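Local coordinates for protein hypothetical aspartyl-tRNA synthetase (Sulfolobus tokodaii, PDB 1WYD) that probably charges both tRNA(Asp) and tRNA(Asn) with L-aspartate, first activating the amino acid with ATP and then transferring it to the tRNA acceptor end, at residues 48-51 / 52-56; 112-115 / 116-120; 231-235 / 236-240; 247-250 / 251-255. All blocks are in the same frame, centred on the assembly; numbering follows the deposited sequence.

Interaction 1 of 4, residues 48-51 / 52-56; sequences VVVD and KNSSA
Residues D51 to S54 form a type I beta turn, with K52 and N53 at its corners, closed by a weak bond from S54 N to D51 O (3.3 Å). The D51 carboxylate folds over this turn: CG stands between the backbone N and the carbonyl carbon (chi1 49°), which brings OD1 to 3.8 Å from S54 CB and 3.7 Å from N53 OD1. The D51 and N53 side chains cross aslant, the carboxylate and amide planes inclined at 32° to each other. An alanine here would probably spare the backbone turn but lose the carboxylate lying against it, opening a gap beside S54 CB. S54 presents CB to D51, while its OG accepts a weak bond from A56 N (3.4 Å) and is hydrogen-bonded to A89 O of strand 85-89. The apolar side of the contact is V50, whose CG1 reaches A56 CB at 4.0 Å while its side chain also meets I37 and S60. Strand 44-50 thus ends in a tight turn, and a serine cap directs the chain into the short helix 57-60. A helix leaving the third strand and leading to the fourth is the connection characteristic of the OB fold, here in the anticodon-binding family.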
loop_
_atom_site.group_PDB
_atom_site.type_symbol
_atom_site.label_atom_id
_atom_site.label_comp_id
_atom_site.label_asym_id
_atom_site.label_seq_id
_atom_site.Cartn_x
_atom_site.Cartn_y
_atom_site.Cartn_z
ATOM N N VAL B 48 -22.986 -30.262 1.400
ATOM C CA VAL B 48 -22.594 -31.605 1.038
ATOM C C VAL B 48 -23.434 -32.611 1.806
ATOM O O VAL B 48 -23.826 -32.368 2.944
ATOM C CB VAL B 48 -21.008 -31.866 1.058
ATOM C CG1 VAL B 48 -20.214 -30.612 1.361
ATOM C CG2 VAL B 48 -20.557 -33.065 1.926
ATOM N N VAL B 49 -23.728 -33.729 1.154
ATOM C CA VAL B 49 -24.481 -34.822 1.752
ATOM C C VAL B 49 -23.597 -36.087 1.841
ATOM O O VAL B 49 -22.801 -36.379 0.950
ATOM C CB VAL B 49 -25.820 -35.082 0.976
ATOM C CG1 VAL B 49 -26.817 -35.907 1.812
ATOM C CG2 VAL B 49 -26.480 -33.772 0.562
ATOM N N VAL B 50 -23.718 -36.790 2.958
ATOM C CA VAL B 50 -23.063 -38.072 3.165
ATOM C C VAL B 50 -24.170 -39.013 3.596
ATOM O O VAL B 50 -24.646 -38.929 4.733
ATOM C CB VAL B 50 -21.991 -38.034 4.299
ATOM C CG1 VAL B 50 -20.944 -39.105 4.082
ATOM C CG2 VAL B 50 -21.330 -36.668 4.413
ATOM N N ASP B 51 -24.608 -39.889 2.693
ATOM C CA ASP B 51 -25.619 -40.872 3.063
ATOM C C ASP B 51 -24.983 -42.041 3.797
ATOM O O ASP B 51 -23.755 -42.174 3.822
ATOM C CB ASP B 51 -26.537 -41.307 1.895
ATOM C CG ASP B 51 -25.781 -41.703 0.643
ATOM O OD1 ASP B 51 -24.783 -42.457 0.760
ATOM O OD2 ASP B 51 -26.141 -41.328 -0.513
ATOM N N LYS B 52 -25.834 -42.859 4.412
ATOM C CA LYS B 52 -25.406 -43.954 5.275
ATOM C C LYS B 52 -24.371 -44.892 4.648
ATOM O O LYS B 52 -23.416 -45.277 5.312
ATOM C CB LYS B 52 -26.627 -44.758 5.768
ATOM C CG LYS B 52 -27.384 -44.108 6.944
ATOM C CD LYS B 52 -26.789 -44.502 8.322
ATOM C CE LYS B 52 -27.283 -43.591 9.466
ATOM N NZ LYS B 52 -26.764 -44.002 10.822
ATOM N N ASN B 53 -24.559 -45.266 3.389
ATOM C CA ASN B 53 -23.738 -46.340 2.829
ATOM C C ASN B 53 -22.470 -45.882 2.087
ATOM O O ASN B 53 -21.757 -46.707 1.505
ATOM C CB ASN B 53 -24.571 -47.392 2.039
ATOM C CG ASN B 53 -25.602 -46.770 1.085
ATOM O OD1 ASN B 53 -26.243 -45.762 1.407
ATOM N ND2 ASN B 53 -25.768 -47.382 -0.100
ATOM N N SER B 54 -22.172 -44.580 2.152
ATOM C CA SER B 54 -20.916 -44.030 1.619
ATOM C C SER B 54 -19.703 -44.412 2.501
ATOM O O SER B 54 -19.853 -44.598 3.713
ATOM C CB SER B 54 -21.027 -42.507 1.490
ATOM O OG SER B 54 -19.894 -41.957 0.837
ATOM N N SER B 55 -18.514 -44.540 1.902
ATOM C CA SER B 55 -17.296 -44.798 2.694
ATOM C C SER B 55 -16.842 -43.556 3.487
ATOM O O SER B 55 -16.060 -43.675 4.425
ATOM C CB SER B 55 -16.134 -45.387 1.859
ATOM O OG SER B 55 -16.379 -45.381 0.453
ATOM N N ALA B 56 -17.362 -42.380 3.125
ATOM C CA ALA B 56 -17.068 -41.128 3.838
ATOM C C ALA B 56 -17.880 -40.932 5.131
ATOM O O ALA B 56 -17.623 -40.002 5.907
ATOM C CB ALA B 56 -17.261 -39.923 2.900
#

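Interaction 2 of 4, residues 112-115 / 116-120; sequences ADID and TRLRE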
loop_
_atom_site.group_PDB
_atom_site.type_symbol
_atom_site.label_atom_id
_atom_site.label_comp_id
_atom_site.label_asym_id
_atom_site.label_seq_id
_atom_site.Cartn_x
_atom_site.Cartn_y
_atom_site.Cartn_z
ATOM N N ALA B 112 -21.241 -11.687 22.488
ATOM C CA ALA B 112 -20.110 -11.096 23.212
ATOM C C ALA B 112 -19.579 -9.799 22.584
ATOM O O ALA B 112 -19.761 -9.534 21.386
ATOM C CB ALA B 112 -18.987 -12.111 23.425
ATOM N N ASP B 113 -18.938 -9.002 23.428
ATOM C CA ASP B 113 -18.349 -7.728 23.052
ATOM C C ASP B 113 -17.148 -7.897 22.125
ATOM O O ASP B 113 -16.549 -8.981 22.016
ATOM C CB ASP B 113 -17.846 -7.036 24.321
ATOM C CG ASP B 113 -16.874 -7.927 25.109
ATOM O OD1 ASP B 113 -17.372 -8.795 25.867
ATOM O OD2 ASP B 113 -15.620 -7.871 24.990
ATOM N N ILE B 114 -16.789 -6.777 21.509
ATOM C CA ILE B 114 -15.574 -6.620 20.734
ATOM C C ILE B 114 -14.328 -7.317 21.357
ATOM O O ILE B 114 -13.606 -8.079 20.693
ATOM C CB ILE B 114 -15.371 -5.102 20.530
ATOM C CG1 ILE B 114 -14.767 -4.774 19.147
ATOM C CG2 ILE B 114 -14.648 -4.451 21.746
ATOM C CD1 ILE B 114 -13.853 -5.784 18.551
ATOM N N ASP B 115 -14.100 -7.097 22.644
ATOM C CA ASP B 115 -12.882 -7.629 23.263
ATOM C C ASP B 115 -12.837 -9.129 23.399
ATOM O O ASP B 115 -11.776 -9.716 23.222
ATOM C CB ASP B 115 -12.544 -6.900 24.551
ATOM C CG ASP B 115 -12.069 -5.498 24.282
ATOM O OD1 ASP B 115 -11.121 -5.326 23.460
ATOM O OD2 ASP B 115 -12.624 -4.505 24.802
ATOM N N THR B 116 -13.985 -9.749 23.659
ATOM C CA THR B 116 -14.125 -11.208 23.598
ATOM C C THR B 116 -13.928 -11.788 22.196
ATOM O O THR B 116 -13.423 -12.895 22.046
ATOM C CB THR B 116 -15.515 -11.650 24.112
ATOM O OG1 THR B 116 -15.740 -11.100 25.419
ATOM C CG2 THR B 116 -15.564 -13.185 24.299
ATOM N N ARG B 117 -14.374 -11.057 21.181
ATOM C CA ARG B 117 -14.167 -11.462 19.807
ATOM C C ARG B 117 -12.718 -11.337 19.343
ATOM O O ARG B 117 -12.232 -12.185 18.589
ATOM C CB ARG B 117 -15.073 -10.642 18.888
ATOM C CG ARG B 117 -16.512 -11.099 18.929
ATOM C CD ARG B 117 -17.471 -9.960 18.971
ATOM N NE ARG B 117 -17.338 -9.175 17.757
ATOM C CZ ARG B 117 -17.651 -7.899 17.647
ATOM N NH1 ARG B 117 -18.126 -7.230 18.695
ATOM N NH2 ARG B 117 -17.486 -7.288 16.474
ATOM N N LEU B 118 -12.046 -10.268 19.774
ATOM C CA LEU B 118 -10.623 -10.071 19.517
ATOM C C LEU B 118 -9.725 -11.163 20.122
ATOM O O LEU B 118 -8.620 -11.399 19.624
ATOM C CB LEU B 118 -10.170 -8.687 19.988
ATOM C CG LEU B 118 -10.751 -7.446 19.307
ATOM C CD1 LEU B 118 -10.332 -6.129 19.981
ATOM C CD2 LEU B 118 -10.329 -7.431 17.862
ATOM N N ARG B 119 -10.171 -11.844 21.170
ATOM C CA ARG B 119 -9.417 -13.023 21.632
ATOM C C ARG B 119 -9.542 -14.170 20.627
ATOM O O ARG B 119 -8.732 -15.111 20.631
ATOM C CB ARG B 119 -9.878 -13.522 23.009
ATOM C CG ARG B 119 -9.254 -12.803 24.188
ATOM C CD ARG B 119 -9.490 -13.510 25.567
ATOM N NE ARG B 119 -10.908 -13.644 25.928
ATOM C CZ ARG B 119 -11.654 -12.665 26.465
ATOM N NH1 ARG B 119 -11.111 -11.468 26.709
ATOM N NH2 ARG B 119 -12.944 -12.872 26.763
ATOM N N GLU B 120 -10.582 -14.110 19.791
ATOM C CA GLU B 120 -10.835 -15.175 18.820
ATOM C C GLU B 120 -11.177 -14.523 17.494
ATOM O O GLU B 120 -12.205 -14.788 16.856
ATOM C CB GLU B 120 -11.933 -16.126 19.335
ATOM C CG GLU B 120 -11.580 -16.815 20.648
ATOM C CD GLU B 120 -10.407 -17.783 20.517
ATOM O OE1 GLU B 120 -10.077 -18.223 19.389
ATOM O OE2 GLU B 120 -9.809 -18.125 21.565
#
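D113 holds T116 through both carboxylate oxygens: OD2 accepts from T116 N at 2.8 Å, and OD1 accepts from T116 OG1 at 2.9 Å. Each donor comes from above the carboxylate plane, 50° and 38° out of it respectively, so the group lies across the T116 donors instead of pointing at them. The threonine torsion makes the double grip possible, because OG1 stands beside its own backbone N (chi1 -54°) and both donors confront the same aspartate. Two helical bonds continue from this start, R117 N to D113 O and L118 N to I114 O (2.8 Å), whereas R119 N to D115 O is weak.

The R117 chain bends at its middle torsions and runs back along the preceding backbone, with CD 3.4 Å from A112 O. Over one face of its guanidinium lies I114 CD1, and at the edge is A112 O. Its charge is taken up by a salt bridge to E416, as that of D115 is by R426; these two pairs tie the short helix to the C-terminal part of the chain.

Packing finishes the contact. I114 CD1 rests 3.6 Å from L118 CG, the two side chains meeting at a slant, and A112 CB touches T116 CB at 3.6 Å. R119 O accepts from K385 of the second subunit, and E120 packs on Y389 of that subunit. The arrangement is an aspartate N-cap opening helix 114-118, a one-turn helix of the class II synthetase domain set beside the dimer interface.

Interaction 3 of 4, residues 231-235 / 236-240; sequences AFADY and NDVMQ
D234 and D237 form a capping box at the start of helix 235-256. D234 N donates to D237 OD1 (3.0 Å, 160°), which is met on its anti side close to the carboxylate plane, and D237 N donates in return to D234 OD1 (3.2 Å), nearly in line with the C-O bond. N236 N adds a weak third link, so D234 OD1 gathers two amide hydrogens of the first turn. The two carboxylates bring like charges within 3.4 Å, OD1 to OD1; the N-H groups of the helix start, two of them bonded to D234 OD1, would probably offset that repulsion. M1 of the second subunit packs against both aspartates.

Y235 has the largest share of the contact. Its CG sits between the backbone N and the carbonyl carbon (chi1 76°), and this sends the ring along the N236 and M239 side chains, all three pointing the same way. The N236 amide group lies over one ring face, its plane 40° from that of the ring. At its far end Y235 OH is hydrogen-bonded to D321, while the backbone N bonds T358 OG1, joining the helix start to strand 351-358 of the catalytic sheet. M239, bent at its last torsion, also packs on F318, V320 and F344. Its methyl group makes a CH-pi contact, CE standing 4.2 Å from the Y235 ring centroid and 3.7 Å from Y235 CD1.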
loop_
_atom_site.group_PDB
_atom_site.type_symbol
_atom_site.label_atom_id
_atom_site.label_comp_id
_atom_site.label_asym_id
_atom_site.label_seq_id
_atom_site.Cartn_x
_atom_site.Cartn_y
_atom_site.Cartn_z
ATOM N N ALA B 231 0.425 18.573 -8.033
ATOM C CA ALA B 231 1.009 19.843 -8.455
ATOM C C ALA B 231 0.172 20.518 -9.553
ATOM O O ALA B 231 -0.508 19.830 -10.350
ATOM C CB ALA B 231 2.467 19.680 -8.872
ATOM N N PHE B 232 0.209 21.859 -9.524
ATOM C CA PHE B 232 -0.563 22.757 -10.407
ATOM C C PHE B 232 -2.044 22.507 -10.267
ATOM O O PHE B 232 -2.754 22.285 -11.238
ATOM C CB PHE B 232 -0.093 22.685 -11.877
ATOM C CG PHE B 232 1.386 22.906 -12.034
ATOM C CD1 PHE B 232 2.249 21.828 -12.210
ATOM C CD2 PHE B 232 1.919 24.182 -11.949
ATOM C CE1 PHE B 232 3.633 22.033 -12.327
ATOM C CE2 PHE B 232 3.296 24.392 -12.070
ATOM C CZ PHE B 232 4.158 23.319 -12.262
ATOM N N ALA B 233 -2.499 22.565 -9.028
ATOM C CA ALA B 233 -3.850 22.220 -8.687
ATOM C C ALA B 233 -4.068 22.966 -7.412
ATOM O O ALA B 233 -3.105 23.127 -6.620
ATOM C CB ALA B 233 -3.964 20.718 -8.448
ATOM N N ASP B 234 -5.300 23.443 -7.202
ATOM C CA ASP B 234 -5.691 23.958 -5.900
ATOM C C ASP B 234 -6.755 23.062 -5.342
ATOM O O ASP B 234 -7.006 21.995 -5.912
ATOM C CB ASP B 234 -6.170 25.393 -5.966
ATOM C CG ASP B 234 -7.461 25.567 -6.791
ATOM O OD1 ASP B 234 -8.187 24.582 -7.066
ATOM O OD2 ASP B 234 -7.806 26.699 -7.204
ATOM N N TYR B 235 -7.405 23.505 -4.267
ATOM C CA TYR B 235 -8.340 22.650 -3.560
ATOM C C TYR B 235 -9.613 22.332 -4.327
ATOM O O TYR B 235 -10.182 21.254 -4.151
ATOM C CB TYR B 235 -8.628 23.166 -2.149
ATOM C CG TYR B 235 -9.554 24.365 -2.032
ATOM C CD1 TYR B 235 -10.405 24.478 -0.943
ATOM C CD2 TYR B 235 -9.561 25.398 -2.994
ATOM C CE1 TYR B 235 -11.239 25.574 -0.791
ATOM C CE2 TYR B 235 -10.389 26.495 -2.870
ATOM C CZ TYR B 235 -11.233 26.577 -1.752
ATOM O OH TYR B 235 -12.066 27.647 -1.579
ATOM N N ASN B 236 -10.053 23.225 -5.210
ATOM C CA ASN B 236 -11.197 22.894 -6.043
ATOM C C ASN B 236 -10.859 21.759 -7.001
ATOM O O ASN B 236 -11.668 20.856 -7.213
ATOM C CB ASN B 236 -11.759 24.138 -6.745
ATOM C CG ASN B 236 -12.282 25.215 -5.748
ATOM O OD1 ASN B 236 -11.922 26.382 -5.837
ATOM N ND2 ASN B 236 -13.137 24.819 -4.832
ATOM N N ASP B 237 -9.637 21.756 -7.539
ATOM C CA ASP B 237 -9.224 20.683 -8.462
ATOM C C ASP B 237 -9.232 19.288 -7.843
ATOM O O ASP B 237 -9.717 18.322 -8.455
ATOM C CB ASP B 237 -7.829 20.937 -9.013
ATOM C CG ASP B 237 -7.771 22.133 -9.904
ATOM O OD1 ASP B 237 -6.855 22.973 -9.699
ATOM O OD2 ASP B 237 -8.613 22.312 -10.827
ATOM N N VAL B 238 -8.652 19.195 -6.641
ATOM C CA VAL B 238 -8.549 17.935 -5.937
ATOM C C VAL B 238 -9.914 17.465 -5.412
ATOM O O VAL B 238 -10.238 16.262 -5.453
ATOM C CB VAL B 238 -7.417 17.948 -4.837
ATOM C CG1 VAL B 238 -6.053 18.171 -5.496
ATOM C CG2 VAL B 238 -7.651 18.983 -3.782
ATOM N N MET B 239 -10.727 18.406 -4.955
ATOM C CA MET B 239 -12.107 18.060 -4.606
ATOM C C MET B 239 -12.834 17.377 -5.788
ATOM O O MET B 239 -13.486 16.340 -5.603
ATOM C CB MET B 239 -12.870 19.267 -4.052
ATOM C CG MET B 239 -12.601 19.504 -2.608
ATOM S SD MET B 239 -13.752 20.650 -1.825
ATOM C CE MET B 239 -13.094 22.288 -2.367
ATOM N N GLN B 240 -12.647 17.896 -6.999
ATOM C CA GLN B 240 -13.179 17.242 -8.208
ATOM C C GLN B 240 -12.525 15.909 -8.575
ATOM O O GLN B 240 -13.146 15.045 -9.200
ATOM C CB GLN B 240 -13.035 18.164 -9.398
ATOM C CG GLN B 240 -14.222 19.020 -9.606
ATOM C CD GLN B 240 -13.990 19.990 -10.743
ATOM O OE1 GLN B 240 -13.421 19.616 -11.791
ATOM N NE2 GLN B 240 -14.392 21.245 -10.541
#

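Interaction 4 of 4, residues 247-250 / 251-255; sequences HNIV and KTIKE
T252 lays its hydroxyl against the carbonyl of N248, one turn back, with OG1 donating to N248 O at 2.7 Å. The same oxygen takes the helical bond from T252 N at 2.9 Å, and the two donors arrive from opposite faces of the carbonyl plane. OG1 is placed for this by a first torsion of -57°, which sets it beside its own backbone N and anti to the carbonyl carbon. A valine in its place would probably leave N248 O with the backbone donor alone and take away the bond that fixes the side chain's rotation.

The other side chains meet mostly the carbonyls of the preceding turn. I253 CG1 touches I249 O at 3.2 Å and only grazes I249 CG2 at 4.5 Å; K251 CB lies 3.2 Å from H247 O, and K254 CB 3.3 Å from V250 O. The bonds I253 N to I249 O and K254 N to V250 O lie nearly in line with their carbonyls, whereas T252 N stands well out of the N248 carbonyl plane.

The N248 amide lies beside T252 and reaches helix 128-150, where ND2 is hydrogen-bonded to E146 and to A143 O. T252 and I253 face the same helix, whereas I249, V250 and I253 converge on L408 of helix 401-409. Helix 235-256, which follows strand 222-231 of the central sheet, thus packs against both helices, with I249 about 7 Å, side chain to side chain, from L401, predicted to bind ATP.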
loop_
_atom_site.group_PDB
_atom_site.type_symbol
_atom_site.label_atom_id
_atom_site.label_comp_id
_atom_site.label_asym_id
_atom_site.label_seq_id
_atom_site.Cartn_x
_atom_site.Cartn_y
_atom_site.Cartn_z
ATOM N N HIS B 247 -16.803 8.199 -6.613
ATOM C CA HIS B 247 -17.778 7.698 -7.549
ATOM C C HIS B 247 -17.336 6.354 -8.100
ATOM O O HIS B 247 -18.140 5.410 -8.200
ATOM C CB HIS B 247 -17.981 8.714 -8.683
ATOM C CG HIS B 247 -19.067 8.334 -9.628
ATOM N ND1 HIS B 247 -20.398 8.574 -9.363
ATOM C CD2 HIS B 247 -19.028 7.668 -10.800
ATOM C CE1 HIS B 247 -21.135 8.110 -10.354
ATOM N NE2 HIS B 247 -20.327 7.545 -11.234
ATOM N N ASN B 248 -16.070 6.228 -8.461
ATOM C CA ASN B 248 -15.634 4.937 -9.002
ATOM C C ASN B 248 -15.616 3.847 -7.923
ATOM O O ASN B 248 -15.832 2.644 -8.218
ATOM C CB ASN B 248 -14.282 5.091 -9.681
ATOM C CG ASN B 248 -13.831 3.847 -10.387
ATOM O OD1 ASN B 248 -14.511 3.367 -11.297
ATOM N ND2 ASN B 248 -12.637 3.334 -10.011
ATOM N N ILE B 249 -15.365 4.283 -6.678
ATOM C CA ILE B 249 -15.365 3.423 -5.516
ATOM C C ILE B 249 -16.764 2.856 -5.301
ATOM O O ILE B 249 -16.957 1.661 -5.373
ATOM C CB ILE B 249 -14.810 4.172 -4.231
ATOM C CG1 ILE B 249 -13.300 4.354 -4.339
ATOM C CG2 ILE B 249 -15.079 3.367 -2.994
ATOM C CD1 ILE B 249 -12.704 5.190 -3.276
ATOM N N VAL B 250 -17.743 3.708 -5.039
ATOM C CA VAL B 250 -19.095 3.201 -4.798
ATOM C C VAL B 250 -19.635 2.393 -5.987
ATOM O O VAL B 250 -20.273 1.325 -5.807
ATOM C CB VAL B 250 -20.058 4.308 -4.386
ATOM C CG1 VAL B 250 -19.527 5.051 -3.129
ATOM C CG2 VAL B 250 -20.232 5.282 -5.497
ATOM N N LYS B 251 -19.310 2.843 -7.198
ATOM C CA LYS B 251 -19.680 2.086 -8.397
ATOM C C LYS B 251 -19.057 0.690 -8.413
ATOM O O LYS B 251 -19.711 -0.280 -8.780
ATOM C CB LYS B 251 -19.299 2.855 -9.669
ATOM C CG LYS B 251 -19.924 2.328 -10.955
ATOM C CD LYS B 251 -19.259 2.971 -12.181
ATOM C CE LYS B 251 -20.018 2.645 -13.479
ATOM N NZ LYS B 251 -19.063 2.248 -14.570
ATOM N N THR B 252 -17.793 0.575 -8.024
ATOM C CA THR B 252 -17.167 -0.750 -7.977
ATOM C C THR B 252 -17.798 -1.659 -6.914
ATOM O O THR B 252 -17.992 -2.868 -7.137
ATOM C CB THR B 252 -15.645 -0.629 -7.780
ATOM O OG1 THR B 252 -15.071 0.167 -8.841
ATOM C CG2 THR B 252 -14.985 -1.980 -7.928
ATOM N N ILE B 253 -18.102 -1.091 -5.751
ATOM C CA ILE B 253 -18.691 -1.867 -4.678
ATOM C C ILE B 253 -20.051 -2.355 -5.176
ATOM O O ILE B 253 -20.335 -3.546 -5.097
ATOM C CB ILE B 253 -18.840 -1.043 -3.373
ATOM C CG1 ILE B 253 -17.528 -0.355 -2.966
ATOM C CG2 ILE B 253 -19.383 -1.923 -2.256
ATOM C CD1 ILE B 253 -16.263 -1.243 -2.965
ATOM N N LYS B 254 -20.860 -1.439 -5.722
ATOM C CA LYS B 254 -22.180 -1.768 -6.327
ATOM C C LYS B 254 -22.221 -2.857 -7.404
ATOM O O LYS B 254 -23.184 -3.606 -7.480
ATOM C CB LYS B 254 -22.883 -0.506 -6.828
ATOM C CG LYS B 254 -23.667 0.208 -5.745
ATOM C CD LYS B 254 -24.267 1.525 -6.219
ATOM C CE LYS B 254 -24.657 2.385 -5.010
ATOM N NZ LYS B 254 -25.190 3.756 -5.361
ATOM N N GLU B 255 -21.176 -2.975 -8.211
ATOM C CA GLU B 255 -21.117 -3.995 -9.261
ATOM C C GLU B 255 -20.368 -5.262 -8.874
ATOM O O GLU B 255 -20.842 -6.366 -9.108
ATOM C CB GLU B 255 -20.468 -3.416 -10.520
ATOM C CG GLU B 255 -21.392 -2.570 -11.379
ATOM C CD GLU B 255 -20.623 -1.709 -12.369
ATOM O OE1 GLU B 255 -21.192 -0.709 -12.845
ATOM O OE2 GLU B 255 -19.450 -2.034 -12.679
#

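All four contacts are local, so they follow one another in series and none nests in or crosses another. Interaction 1 closes the turn that joins strand 44-50 to helix 57-60 in the OB-fold domain; the other three belong to the class II catalytic domain. Interaction 2 caps helix 114-118, which is tied to the C-terminal part of the chain. Interaction 3 turns the chain from strand 222-231 into helix 235-256 and fastens that helix start to strand 351-358. Interaction 4, about 22 Å farther on between centres, sets the later part of the same helix against helices 128-150 and 401-409. Interactions 1 and 3 stand on opposite sides of the chain's centre, about 64 Å apart between centres. Interactions 2 and 3 both touch the second subunit.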